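PDB 2GP4: 6-phosphogluconate dehydratase from Shewanella oneidensis, which probably catalyses the dehydration of 6-phosphogluconate to 2-keto-3-deoxy-6-phosphogluconate in the Entner-Doudoroff pathway, here captured in an apo form without its iron-sulfur cluster. Local coordinates for residues A[167-172]-A[283-288]; A[479-484]-A[515-520]; A[315-320]-A[374-379]; A[236-241]-A[367-372]; A[179-184]-A[193-198]. All coordinates share one frame; numbering follows the deposited sequence.

Contact 1: A[167-172]-A[283-288]; sequences GALLLG and KQVCRL
Helix 272-287 packs on the three-stranded mixed sheet of the N-terminal half, and near its C-terminal end Val-285 presses on the central strand at Gly-167, Ala-168 and Leu-169. The axes of strand 167-171 and helix 283-287 come within 8.3 Å, at 148° between their N-to-C directions, closer to antiparallel than to parallel. Val-285 carries the whole helix side of the meeting, and its two methyls divide the work. CG1, held anti to the valine's own backbone N (chi1 -156°), leads onto the strand backbone, 3.7 Å from Ala-168 O and 4.2 Å from Gly-167 CA. CG2 turns instead to the side chain of Leu-169, reaching its CG at 4.1 Å; the approach modelled to Leu-169 CD2 is closer than two carbons can come and is doubtful in detail. The two side chains cross obliquely, and no hydrogen bond links the segments. Gly-167 matters by what it lacks, since a beta carbon there would run into Val-285 CG1. The same valine also touches Leu-194 on the neighbouring strand, so it lies over two strands at once. Cutting it back to an alanine here would probably open a gap between helix and sheet and leave Leu-169 and Leu-194 without their common apolar partner. Ala-168 points away and meets Met-193 instead. The result is a helix covering one face of a small mixed sheet through an apolar side chain, as in alpha/beta layers.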
# COMPACT_ATOMS: atom_id res chain seq x y z
N GLY A 167 24.02 -1.68 -12.02
CA GLY A 167 22.58 -1.81 -11.87
C GLY A 167 22.27 -2.96 -10.94
O GLY A 167 23.19 -3.65 -10.48
N ALA A 168 20.99 -3.19 -10.67
CA ALA A 168 20.61 -4.24 -9.73
C ALA A 168 19.27 -4.90 -10.07
O ALA A 168 18.48 -4.38 -10.86
CB ALA A 168 20.60 -3.70 -8.30
N LEU A 169 19.06 -6.07 -9.47
CA LEU A 169 17.80 -6.80 -9.58
C LEU A 169 17.26 -7.11 -8.18
O LEU A 169 18.00 -7.50 -7.29
CB LEU A 169 17.99 -8.09 -10.38
CG LEU A 169 18.34 -7.92 -11.87
CD1 LEU A 169 18.74 -9.26 -12.48
CD2 LEU A 169 17.20 -7.31 -12.65
N LEU A 170 15.96 -6.91 -8.00
CA LEU A 170 15.33 -7.08 -6.70
C LEU A 170 14.29 -8.20 -6.74
O LEU A 170 13.35 -8.15 -7.53
CB LEU A 170 14.71 -5.75 -6.23
CG LEU A 170 15.59 -4.49 -6.29
CD1 LEU A 170 14.82 -3.25 -5.89
CD2 LEU A 170 16.85 -4.63 -5.44
N LEU A 171 14.47 -9.20 -5.88
CA LEU A 171 13.60 -10.37 -5.83
C LEU A 171 12.73 -10.36 -4.57
O LEU A 171 13.14 -10.86 -3.52
CB LEU A 171 14.43 -11.67 -5.89
CG LEU A 171 15.64 -11.81 -6.82
CD1 LEU A 171 16.28 -13.19 -6.63
CD2 LEU A 171 15.29 -11.59 -8.28
N GLY A 172 11.53 -9.79 -4.67
CA GLY A 172 10.69 -9.60 -3.49
C GLY A 172 9.22 -9.96 -3.64
O GLY A 172 8.63 -9.81 -4.71
N LYS A 283 18.68 -8.81 -19.02
CA LYS A 283 19.14 -8.09 -20.21
C LYS A 283 18.73 -6.62 -20.19
O LYS A 283 19.50 -5.75 -20.61
CB LYS A 283 18.62 -8.76 -21.49
CG LYS A 283 19.25 -10.11 -21.81
CD LYS A 283 18.79 -10.62 -23.18
CE LYS A 283 19.51 -11.91 -23.57
NZ LYS A 283 19.17 -13.08 -22.70
N GLN A 284 17.53 -6.35 -19.70
CA GLN A 284 16.96 -5.01 -19.73
C GLN A 284 17.69 -4.02 -18.82
O GLN A 284 17.89 -2.86 -19.21
CB GLN A 284 15.46 -5.05 -19.44
CG GLN A 284 14.73 -3.71 -19.54
CD GLN A 284 14.70 -3.12 -20.95
OE1 GLN A 284 15.16 -3.73 -21.91
NE2 GLN A 284 14.14 -1.92 -21.07
N VAL A 285 18.10 -4.47 -17.63
CA VAL A 285 18.86 -3.62 -16.69
C VAL A 285 20.19 -3.17 -17.28
O VAL A 285 20.60 -2.03 -17.09
CB VAL A 285 19.17 -4.32 -15.33
CG1 VAL A 285 19.39 -3.27 -14.25
CG2 VAL A 285 18.07 -5.23 -14.92
N CYS A 286 20.85 -4.08 -18.00
CA CYS A 286 22.09 -3.78 -18.72
C CYS A 286 21.89 -2.67 -19.76
O CYS A 286 22.76 -1.82 -19.94
CB CYS A 286 22.65 -5.05 -19.39
SG CYS A 286 23.93 -4.78 -20.64
N ARG A 287 20.73 -2.67 -20.41
CA ARG A 287 20.35 -1.65 -21.39
C ARG A 287 20.01 -0.31 -20.75
O ARG A 287 19.97 0.72 -21.43
CB ARG A 287 19.15 -2.12 -22.21
CG ARG A 287 19.48 -2.91 -23.46
CD ARG A 287 18.20 -3.28 -24.21
NE ARG A 287 17.38 -2.11 -24.52
CZ ARG A 287 16.11 -2.16 -24.91
NH1 ARG A 287 15.49 -3.32 -25.05
NH2 ARG A 287 15.45 -1.03 -25.17
N LEU A 288 19.76 -0.32 -19.44
CA LEU A 288 19.32 0.87 -18.72
C LEU A 288 20.45 1.55 -17.95
O LEU A 288 20.24 2.55 -17.26
CB LEU A 288 18.16 0.51 -17.78
CG LEU A 288 16.72 0.72 -18.27
CD1 LEU A 288 16.48 0.27 -19.71
CD2 LEU A 288 15.75 0.04 -17.31

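Contact 2: A[479-484]-A[515-520]; sequences ALFKSG and GSLQDK
Helices 477-482 and 511-519 lie with Phe-481 CA and Leu-517 CA 9.3 Å apart, the nearest pair of CA atoms across the two segments. They are the helices of two successive beta-alpha-beta units of the C-terminal domain, joining parallel strands 463-471, 490-494 and 524-528 of its mixed sheet. Phe-481 spans the distance: with CG trans to the amide N (chi1 176°) the ring reaches out to the second helix and slides past Leu-517 in the opposite direction. One ring corner does most of the touching, CE2 standing 3.4 Å from Leu-517 CD1, which approaches the ring obliquely. Ser-516 OG comes up beside the same corner in van der Waals contact, 3.9 Å from Phe-481 CE2; it is hydrogen-bonded to Leu-513 O in its own helix, and no hydrogen bond joins it to the phenylalanine. At Phe-481, a serine in its place would probably leave Leu-517 CD1 with no ring to rest on. Behind this contact both helices face the sheet, Leu-480 touching Val-469 and Ile-471, and Leu-517 touching Val-524. The first helix runs to Lys-482 and ends in a Schellman motif whose positive-phi residue is Gly-484, with Gly-484 N bonded to Phe-481 O at 3.2 Å. Ser-483 OG adds a bond of 3.1 Å to Leu-480 O, reaching it from above the carbonyl plane.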
# COMPACT_ATOMS: atom_id res chain seq x y z
N ALA A 479 -14.48 -9.53 26.57
CA ALA A 479 -15.08 -9.55 27.91
C ALA A 479 -16.13 -8.45 28.08
O ALA A 479 -17.15 -8.64 28.75
CB ALA A 479 -14.00 -9.43 28.97
N LEU A 480 -15.87 -7.31 27.45
CA LEU A 480 -16.75 -6.16 27.46
C LEU A 480 -18.01 -6.48 26.65
O LEU A 480 -19.13 -6.15 27.06
CB LEU A 480 -16.01 -4.97 26.86
CG LEU A 480 -16.19 -3.52 27.31
CD1 LEU A 480 -16.35 -3.37 28.82
CD2 LEU A 480 -14.99 -2.72 26.83
N PHE A 481 -17.80 -7.14 25.51
CA PHE A 481 -18.87 -7.59 24.63
C PHE A 481 -19.78 -8.63 25.32
O PHE A 481 -21.00 -8.58 25.20
CB PHE A 481 -18.26 -8.18 23.36
CG PHE A 481 -19.25 -8.78 22.41
CD1 PHE A 481 -19.62 -10.12 22.51
CD2 PHE A 481 -19.81 -8.02 21.39
CE1 PHE A 481 -20.54 -10.69 21.63
CE2 PHE A 481 -20.73 -8.57 20.50
CZ PHE A 481 -21.09 -9.91 20.62
N LYS A 482 -19.15 -9.57 26.03
CA LYS A 482 -19.86 -10.65 26.73
C LYS A 482 -20.68 -10.18 27.93
O LYS A 482 -21.65 -10.84 28.31
CB LYS A 482 -18.86 -11.72 27.18
CG LYS A 482 -18.42 -12.66 26.08
CD LYS A 482 -17.28 -13.55 26.54
CE LYS A 482 -17.06 -14.67 25.54
NZ LYS A 482 -15.74 -15.31 25.75
N SER A 483 -20.30 -9.05 28.52
CA SER A 483 -21.03 -8.48 29.65
C SER A 483 -22.13 -7.54 29.17
O SER A 483 -22.78 -6.86 29.98
CB SER A 483 -20.09 -7.76 30.63
OG SER A 483 -19.58 -6.56 30.07
N GLY A 484 -22.33 -7.49 27.86
CA GLY A 484 -23.40 -6.70 27.25
C GLY A 484 -23.14 -5.21 27.29
O GLY A 484 -24.04 -4.41 27.00
N GLY A 515 -19.28 -5.52 13.78
CA GLY A 515 -20.18 -5.83 12.67
C GLY A 515 -21.47 -6.46 13.15
O GLY A 515 -22.55 -6.10 12.69
N SER A 516 -21.36 -7.41 14.08
CA SER A 516 -22.54 -8.06 14.66
C SER A 516 -23.37 -7.08 15.51
O SER A 516 -24.59 -7.21 15.59
CB SER A 516 -22.17 -9.31 15.47
OG SER A 516 -21.59 -9.00 16.72
N LEU A 517 -22.70 -6.11 16.14
CA LEU A 517 -23.36 -5.03 16.87
C LEU A 517 -24.15 -4.11 15.94
O LEU A 517 -25.26 -3.70 16.28
CB LEU A 517 -22.32 -4.22 17.64
CG LEU A 517 -22.11 -4.41 19.15
CD1 LEU A 517 -22.46 -5.81 19.63
CD2 LEU A 517 -20.68 -4.03 19.53
N GLN A 518 -23.56 -3.79 14.79
CA GLN A 518 -24.24 -3.03 13.74
C GLN A 518 -25.42 -3.82 13.17
O GLN A 518 -26.49 -3.26 12.94
CB GLN A 518 -23.24 -2.63 12.63
CG GLN A 518 -23.83 -1.76 11.52
CD GLN A 518 -22.78 -1.21 10.56
OE1 GLN A 518 -22.07 -0.25 10.89
NE2 GLN A 518 -22.68 -1.80 9.38
N ASP A 519 -25.21 -5.12 12.95
CA ASP A 519 -26.24 -6.01 12.39
C ASP A 519 -27.50 -6.07 13.24
O ASP A 519 -28.61 -6.09 12.72
CB ASP A 519 -25.68 -7.43 12.17
CG ASP A 519 -24.72 -7.51 10.99
OD1 ASP A 519 -24.49 -6.47 10.33
OD2 ASP A 519 -24.21 -8.61 10.72
N LYS A 520 -27.30 -6.08 14.56
CA LYS A 520 -28.39 -6.06 15.54
C LYS A 520 -29.15 -4.73 15.56
O LYS A 520 -30.19 -4.62 16.21
CB LYS A 520 -27.84 -6.34 16.94
CG LYS A 520 -27.30 -7.75 17.16
CD LYS A 520 -27.03 -7.99 18.64
CE LYS A 520 -26.55 -9.41 18.90
NZ LYS A 520 -26.65 -9.75 20.35

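Contact 3: A[315-320]-A[374-379]; sequences LATGGS and AFLIKE
Van der Waals contact alone joins Thr-317 and Ala-316, where helix 304-316 ends, to Leu-376 on helix 372-383. The methyl Thr-317 CG2 sits in the fork of the leucine, 3.8 Å from Leu-376 CD1 and equally far from Leu-376 CD2, and the two side chains cross at about a right angle. In Leu-376 the chain leaves opposite the amide N (chi1 -167°), which carries the fork out from its helix. Ala-316 turns its CB toward the same leucine, and its carbonyl O stands 4.5 Å from Leu-376 CD1, a distant approach.

No hydrogen bond crosses between the segments; polar groups bond within their own helix or to other parts of the chain. Thr-317 OG1 turns back into its own helix to bond Ala-313 O, with a weak second bond to Leu-314 O, which probably helps hold the rotamer (chi1 60°) that offers CG2 to the leucine. Gly-318, at positive phi, closes the helix in a Schellman motif, after which Ser-320 OG accepts a bond from Asn-322 N at the start of helix 322-333. On helix 372-383, Glu-379 OE1 takes the backbone N of Val-430.

Charge and aromatic packing belong to the far flank of that helix, where Lys-378 forms a salt bridge with Asp-382. Glu-379 CG lies over one face of the Phe-375 ring, 3.6 Å above its plane and toward the rim.

Threonine thus serves as two groups in one: its hydroxyl bonds carbonyls of the last helical turn in this buried place, while its methyl makes a hydrocarbon surface, and the two helices meet without directional bonds, by fit of shape.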
# COMPACT_ATOMS: atom_id res chain seq x y z
N LEU A 315 -6.24 2.86 -5.47
CA LEU A 315 -7.64 3.25 -5.28
C LEU A 315 -8.61 2.51 -6.21
O LEU A 315 -9.66 2.05 -5.77
CB LEU A 315 -7.81 4.77 -5.43
CG LEU A 315 -7.19 5.66 -4.33
CD1 LEU A 315 -6.97 7.08 -4.84
CD2 LEU A 315 -8.06 5.67 -3.06
N ALA A 316 -8.24 2.38 -7.49
CA ALA A 316 -9.08 1.69 -8.48
C ALA A 316 -9.19 0.18 -8.23
O ALA A 316 -10.14 -0.46 -8.70
CB ALA A 316 -8.58 1.96 -9.91
N THR A 317 -8.23 -0.39 -7.50
CA THR A 317 -8.23 -1.82 -7.22
C THR A 317 -8.75 -2.18 -5.83
O THR A 317 -8.82 -3.35 -5.49
CB THR A 317 -6.83 -2.45 -7.42
OG1 THR A 317 -5.90 -1.83 -6.53
CG2 THR A 317 -6.36 -2.32 -8.87
N GLY A 318 -9.10 -1.18 -5.03
CA GLY A 318 -9.58 -1.39 -3.66
C GLY A 318 -8.52 -2.00 -2.76
O GLY A 318 -8.81 -2.88 -1.96
N GLY A 319 -7.29 -1.52 -2.91
CA GLY A 319 -6.14 -2.09 -2.21
C GLY A 319 -6.07 -1.73 -0.75
O GLY A 319 -6.81 -0.88 -0.26
N SER A 320 -5.14 -2.38 -0.05
CA SER A 320 -4.99 -2.25 1.39
C SER A 320 -4.67 -0.83 1.83
O SER A 320 -3.90 -0.13 1.16
CB SER A 320 -3.90 -3.21 1.87
OG SER A 320 -3.75 -3.12 3.28
N ALA A 374 -3.41 -5.10 -17.55
CA ALA A 374 -3.41 -4.55 -18.91
C ALA A 374 -4.74 -3.86 -19.25
O ALA A 374 -4.76 -2.84 -19.94
CB ALA A 374 -3.09 -5.63 -19.94
N PHE A 375 -5.84 -4.43 -18.75
CA PHE A 375 -7.15 -3.81 -18.92
C PHE A 375 -7.31 -2.59 -18.01
O PHE A 375 -7.71 -1.52 -18.47
CB PHE A 375 -8.28 -4.82 -18.68
CG PHE A 375 -9.65 -4.21 -18.73
CD1 PHE A 375 -10.28 -3.97 -19.95
CD2 PHE A 375 -10.32 -3.88 -17.56
CE1 PHE A 375 -11.55 -3.41 -20.00
CE2 PHE A 375 -11.60 -3.32 -17.60
CZ PHE A 375 -12.21 -3.08 -18.83
N LEU A 376 -7.01 -2.76 -16.73
CA LEU A 376 -7.14 -1.70 -15.74
C LEU A 376 -6.35 -0.46 -16.15
O LEU A 376 -6.84 0.66 -16.07
CB LEU A 376 -6.65 -2.18 -14.37
CG LEU A 376 -6.99 -1.30 -13.16
CD1 LEU A 376 -7.97 -2.04 -12.28
CD2 LEU A 376 -5.74 -0.96 -12.39
N ILE A 377 -5.11 -0.69 -16.60
CA ILE A 377 -4.22 0.41 -16.96
C ILE A 377 -4.68 1.12 -18.23
O ILE A 377 -4.58 2.33 -18.32
CB ILE A 377 -2.74 -0.06 -17.02
CG1 ILE A 377 -2.22 -0.29 -15.59
CG2 ILE A 377 -1.85 0.95 -17.75
CD1 ILE A 377 -0.83 -0.89 -15.50
N LYS A 378 -5.23 0.38 -19.19
CA LYS A 378 -5.77 1.00 -20.40
C LYS A 378 -6.96 1.91 -20.07
O LYS A 378 -7.02 3.05 -20.54
CB LYS A 378 -6.18 -0.05 -21.44
CG LYS A 378 -6.77 0.55 -22.71
CD LYS A 378 -7.44 -0.49 -23.59
CE LYS A 378 -7.91 0.15 -24.89
NZ LYS A 378 -9.15 0.93 -24.69
N GLU A 379 -7.88 1.39 -19.26
CA GLU A 379 -9.05 2.14 -18.81
C GLU A 379 -8.68 3.44 -18.10
O GLU A 379 -9.23 4.51 -18.41
CB GLU A 379 -9.92 1.29 -17.88
CG GLU A 379 -10.73 0.23 -18.60
CD GLU A 379 -11.83 0.84 -19.45
OE1 GLU A 379 -12.67 1.57 -18.89
OE2 GLU A 379 -11.84 0.59 -20.68

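Contact 4: A[236-241]-A[367-372]; sequences HSAGTC and FHAAGG
Ala-238 and Gly-239 of helix 235-243 receive the methyl of Ala-369 from helix 364-370, and nearly everything between these segments passes through that one carbon. Ahead of them, His-236 points away from the partner helix. Its ring lies flat over its neighbour, with Ser-237 CB 3.8 Å above the centre of the His-236 ring, while Ser-237 OG has a weak hydrogen bond to Gln-233 NE2. Ala-238 is the first to meet the other helix: its CB is turned toward it and stands 4.4 Å from Ala-369 CB, and it also touches Leu-228 on helix 223-229. Gly-239 comes closer still. Its CA lies 3.6 Å from Ala-369 CB, and its N is 3.7 Å from the same methyl, so the alanine rests directly on main chain. Such close helix-helix packing through glycine and alanine brings Gly-239 CA and Ala-369 CA to within 4.7 Å, a separation that bulky side chains at this point could not allow. Thr-240 again points away, its N bonded to His-236 O at 3.2 Å. Past it, beyond Cys-241, the hydroxyl of Thr-242 is hydrogen-bonded to both Ala-238 O and Gly-239 O. On the partner side the helix breaks off soon after Ala-369: Gly-371, at positive phi, ends it in a Schellman motif with Gly-371 N bonded to His-368 O at 3.2 Å. The ring of His-368 meets that of Phe-266 nearly parallel, with planes at about 10°.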
# COMPACT_ATOMS: atom_id res chain seq x y z
N HIS A 236 -10.93 -16.55 -22.80
CA HIS A 236 -12.21 -17.19 -22.50
C HIS A 236 -12.03 -18.45 -21.65
O HIS A 236 -12.71 -18.62 -20.65
CB HIS A 236 -13.00 -17.51 -23.79
CG HIS A 236 -12.56 -18.77 -24.50
ND1 HIS A 236 -11.45 -18.82 -25.31
CD2 HIS A 236 -13.10 -20.01 -24.51
CE1 HIS A 236 -11.32 -20.04 -25.79
NE2 HIS A 236 -12.30 -20.79 -25.32
N SER A 237 -11.07 -19.28 -22.05
CA SER A 237 -10.81 -20.57 -21.42
C SER A 237 -10.10 -20.45 -20.09
O SER A 237 -10.36 -21.24 -19.18
CB SER A 237 -10.01 -21.47 -22.36
OG SER A 237 -10.72 -21.70 -23.56
N ALA A 238 -9.19 -19.49 -19.98
CA ALA A 238 -8.50 -19.23 -18.72
C ALA A 238 -9.49 -18.70 -17.69
O ALA A 238 -9.51 -19.16 -16.55
CB ALA A 238 -7.35 -18.26 -18.93
N GLY A 239 -10.31 -17.74 -18.11
CA GLY A 239 -11.33 -17.14 -17.25
C GLY A 239 -12.28 -18.14 -16.63
O GLY A 239 -12.53 -18.10 -15.42
N THR A 240 -12.80 -19.04 -17.46
CA THR A 240 -13.80 -20.01 -17.01
C THR A 240 -13.29 -21.04 -16.01
O THR A 240 -14.05 -21.49 -15.16
CB THR A 240 -14.51 -20.71 -18.19
OG1 THR A 240 -15.15 -21.91 -17.73
CG2 THR A 240 -13.54 -21.08 -19.26
N CYS A 241 -12.02 -21.42 -16.11
CA CYS A 241 -11.48 -22.43 -15.20
C CYS A 241 -10.96 -21.86 -13.88
O CYS A 241 -10.87 -22.58 -12.89
CB CYS A 241 -10.41 -23.29 -15.87
SG CYS A 241 -9.10 -22.33 -16.59
N PHE A 367 -8.80 -12.33 -11.20
CA PHE A 367 -8.66 -10.94 -11.61
C PHE A 367 -7.92 -10.83 -12.94
O PHE A 367 -8.34 -10.11 -13.84
CB PHE A 367 -7.95 -10.13 -10.51
CG PHE A 367 -7.49 -8.77 -10.94
CD1 PHE A 367 -8.40 -7.74 -11.12
CD2 PHE A 367 -6.14 -8.52 -11.16
CE1 PHE A 367 -7.98 -6.47 -11.52
CE2 PHE A 367 -5.71 -7.25 -11.55
CZ PHE A 367 -6.63 -6.23 -11.73
N HIS A 368 -6.81 -11.57 -13.04
CA HIS A 368 -5.97 -11.55 -14.23
C HIS A 368 -6.66 -12.15 -15.45
O HIS A 368 -6.58 -11.60 -16.54
CB HIS A 368 -4.64 -12.26 -13.96
CG HIS A 368 -3.74 -12.33 -15.15
ND1 HIS A 368 -3.51 -13.50 -15.84
CD2 HIS A 368 -3.02 -11.37 -15.78
CE1 HIS A 368 -2.68 -13.26 -16.84
NE2 HIS A 368 -2.37 -11.98 -16.82
N ALA A 369 -7.35 -13.27 -15.26
CA ALA A 369 -8.10 -13.92 -16.33
C ALA A 369 -9.27 -13.07 -16.85
O ALA A 369 -9.65 -13.19 -18.01
CB ALA A 369 -8.59 -15.29 -15.87
N ALA A 370 -9.82 -12.21 -15.99
CA ALA A 370 -10.89 -11.29 -16.38
C ALA A 370 -10.42 -10.16 -17.30
O ALA A 370 -11.20 -9.60 -18.07
CB ALA A 370 -11.57 -10.72 -15.14
N GLY A 371 -9.13 -9.83 -17.23
CA GLY A 371 -8.57 -8.72 -18.00
C GLY A 371 -7.25 -8.24 -17.43
O GLY A 371 -6.35 -7.89 -18.17
N GLY A 372 -7.17 -8.23 -16.09
CA GLY A 372 -5.93 -7.93 -15.37
C GLY A 372 -5.46 -6.49 -15.42
O GLY A 372 -6.25 -5.58 -15.70

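Contact 5: A[179-184]-A[193-198]; sequences PGLLIG and MLFVPA
Phe-195, at the end of strand 193-195, pushes its ring against Leu-181 and Leu-182 on helix 179-186, joining the helix of a beta-alpha-beta unit to its second strand; strand 167-171 is the first. The ring's place follows from its torsions: CG lies anti to the carbonyl carbon (chi1 -80°), and chi2 near 82° turns the ring across the CB-CG bond. Its far corner is thereby aimed at the helix backbone, where Phe-195 CZ comes 4.1 Å from Leu-182 CA. The neighbouring Phe-195 CE2 rests 4.0 Å from Leu-181 CB, which meets the ring obliquely. This CB makes the nearest approach of Leu-181, with its branch close behind. Leu-181 also packs on Thr-156 of helix 145-160. Leu-182 crosses the phenylalanine at about a right angle, its CG being 4.1 Å from Phe-195 CZ. All three residues are buried, and no hydrogen bond passes between the segments. On the strand side Leu-170 packs on the same ring, so the phenylalanine is held between strand and helix. At its edge, in the ring plane, the amide atom Leu-182 N lies 4.0 Å from Phe-195 CZ.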
# COMPACT_ATOMS: atom_id res chain seq x y z
N PRO A 179 8.11 -2.68 -0.45
CA PRO A 179 8.29 -1.30 0.00
C PRO A 179 9.63 -1.09 0.69
O PRO A 179 10.28 -0.07 0.47
CB PRO A 179 7.14 -1.11 0.99
CG PRO A 179 6.12 -2.12 0.59
CD PRO A 179 6.94 -3.29 0.20
N GLY A 180 10.04 -2.06 1.51
CA GLY A 180 11.34 -2.06 2.15
C GLY A 180 12.48 -2.06 1.15
O GLY A 180 13.42 -1.28 1.27
N LEU A 181 12.39 -2.94 0.16
CA LEU A 181 13.37 -2.99 -0.92
C LEU A 181 13.40 -1.67 -1.67
O LEU A 181 14.47 -1.11 -1.91
CB LEU A 181 13.07 -4.14 -1.88
CG LEU A 181 13.25 -5.57 -1.38
CD1 LEU A 181 12.36 -6.53 -2.17
CD2 LEU A 181 14.72 -6.00 -1.44
N LEU A 182 12.21 -1.16 -2.00
CA LEU A 182 12.07 0.10 -2.74
C LEU A 182 12.76 1.24 -1.99
O LEU A 182 13.57 1.95 -2.57
CB LEU A 182 10.60 0.45 -2.98
CG LEU A 182 10.18 1.00 -4.36
CD1 LEU A 182 8.80 1.65 -4.31
CD2 LEU A 182 11.19 1.95 -4.98
N ILE A 183 12.41 1.41 -0.72
CA ILE A 183 13.02 2.44 0.14
C ILE A 183 14.54 2.34 0.11
O ILE A 183 15.23 3.33 -0.14
CB ILE A 183 12.51 2.35 1.60
CG1 ILE A 183 11.02 2.70 1.66
CG2 ILE A 183 13.30 3.30 2.51
CD1 ILE A 183 10.32 2.28 2.95
N GLY A 184 15.06 1.14 0.37
CA GLY A 184 16.51 0.90 0.36
C GLY A 184 17.12 1.19 -0.99
O GLY A 184 18.20 1.78 -1.07
N MSE A 193 17.36 -0.18 -11.95
CA MSE A 193 16.96 -1.41 -11.29
C MSE A 193 15.61 -1.89 -11.80
O MSE A 193 14.79 -1.10 -12.25
CB MSE A 193 16.90 -1.23 -9.78
CG MSE A 193 18.25 -0.99 -9.12
SE MSE A 193 18.03 -0.69 -7.23
CE MSE A 193 19.75 0.09 -6.80
N LEU A 194 15.41 -3.20 -11.72
CA LEU A 194 14.13 -3.82 -12.03
C LEU A 194 13.75 -4.77 -10.91
O LEU A 194 14.60 -5.50 -10.39
CB LEU A 194 14.19 -4.60 -13.34
CG LEU A 194 13.95 -3.87 -14.66
CD1 LEU A 194 15.14 -3.02 -15.08
CD2 LEU A 194 13.61 -4.88 -15.73
N PHE A 195 12.47 -4.76 -10.56
CA PHE A 195 11.90 -5.78 -9.69
C PHE A 195 11.60 -7.03 -10.52
O PHE A 195 11.08 -6.93 -11.64
CB PHE A 195 10.64 -5.27 -9.00
CG PHE A 195 10.91 -4.40 -7.79
CD1 PHE A 195 11.20 -3.04 -7.95
CD2 PHE A 195 10.86 -4.93 -6.51
CE1 PHE A 195 11.45 -2.24 -6.84
CE2 PHE A 195 11.11 -4.13 -5.39
CZ PHE A 195 11.40 -2.78 -5.56
N VAL A 196 11.94 -8.19 -9.98
CA VAL A 196 11.75 -9.47 -10.65
C VAL A 196 10.80 -10.34 -9.82
O VAL A 196 11.22 -10.96 -8.84
CB VAL A 196 13.09 -10.20 -10.91
CG1 VAL A 196 12.88 -11.44 -11.75
CG2 VAL A 196 14.09 -9.28 -11.60
N PRO A 197 9.51 -10.37 -10.19
CA PRO A 197 8.51 -11.09 -9.40
C PRO A 197 8.57 -12.60 -9.59
O PRO A 197 9.00 -13.08 -10.65
CB PRO A 197 7.19 -10.54 -9.93
CG PRO A 197 7.48 -10.19 -11.34
CD PRO A 197 8.91 -9.73 -11.38
N ALA A 198 8.13 -13.34 -8.58
CA ALA A 198 8.08 -14.80 -8.63
C ALA A 198 6.75 -15.28 -9.23
O ALA A 198 6.70 -16.31 -9.90
CB ALA A 198 8.27 -15.38 -7.25

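How the contacts relate
Following the chain, strand 167-171 opens contact 1, and contact 5 closes at once inside that loop, tying helix 179-186 to strand 193-195. The two touch, since the strands are neighbours in one sheet: Leu-170 and Val-196 pair through their backbones. Contact 4 opens at 236-241, before helix 272-287 returns to close contact 1, so these two cross. Contact 3 opens at 315-320 and closes just after contact 4, crossing it too; their second segments lie on successive helices 364-370 and 372-383. Contact 2 follows in series within the C-terminal domain, its centre about 53 Å from that of contact 1.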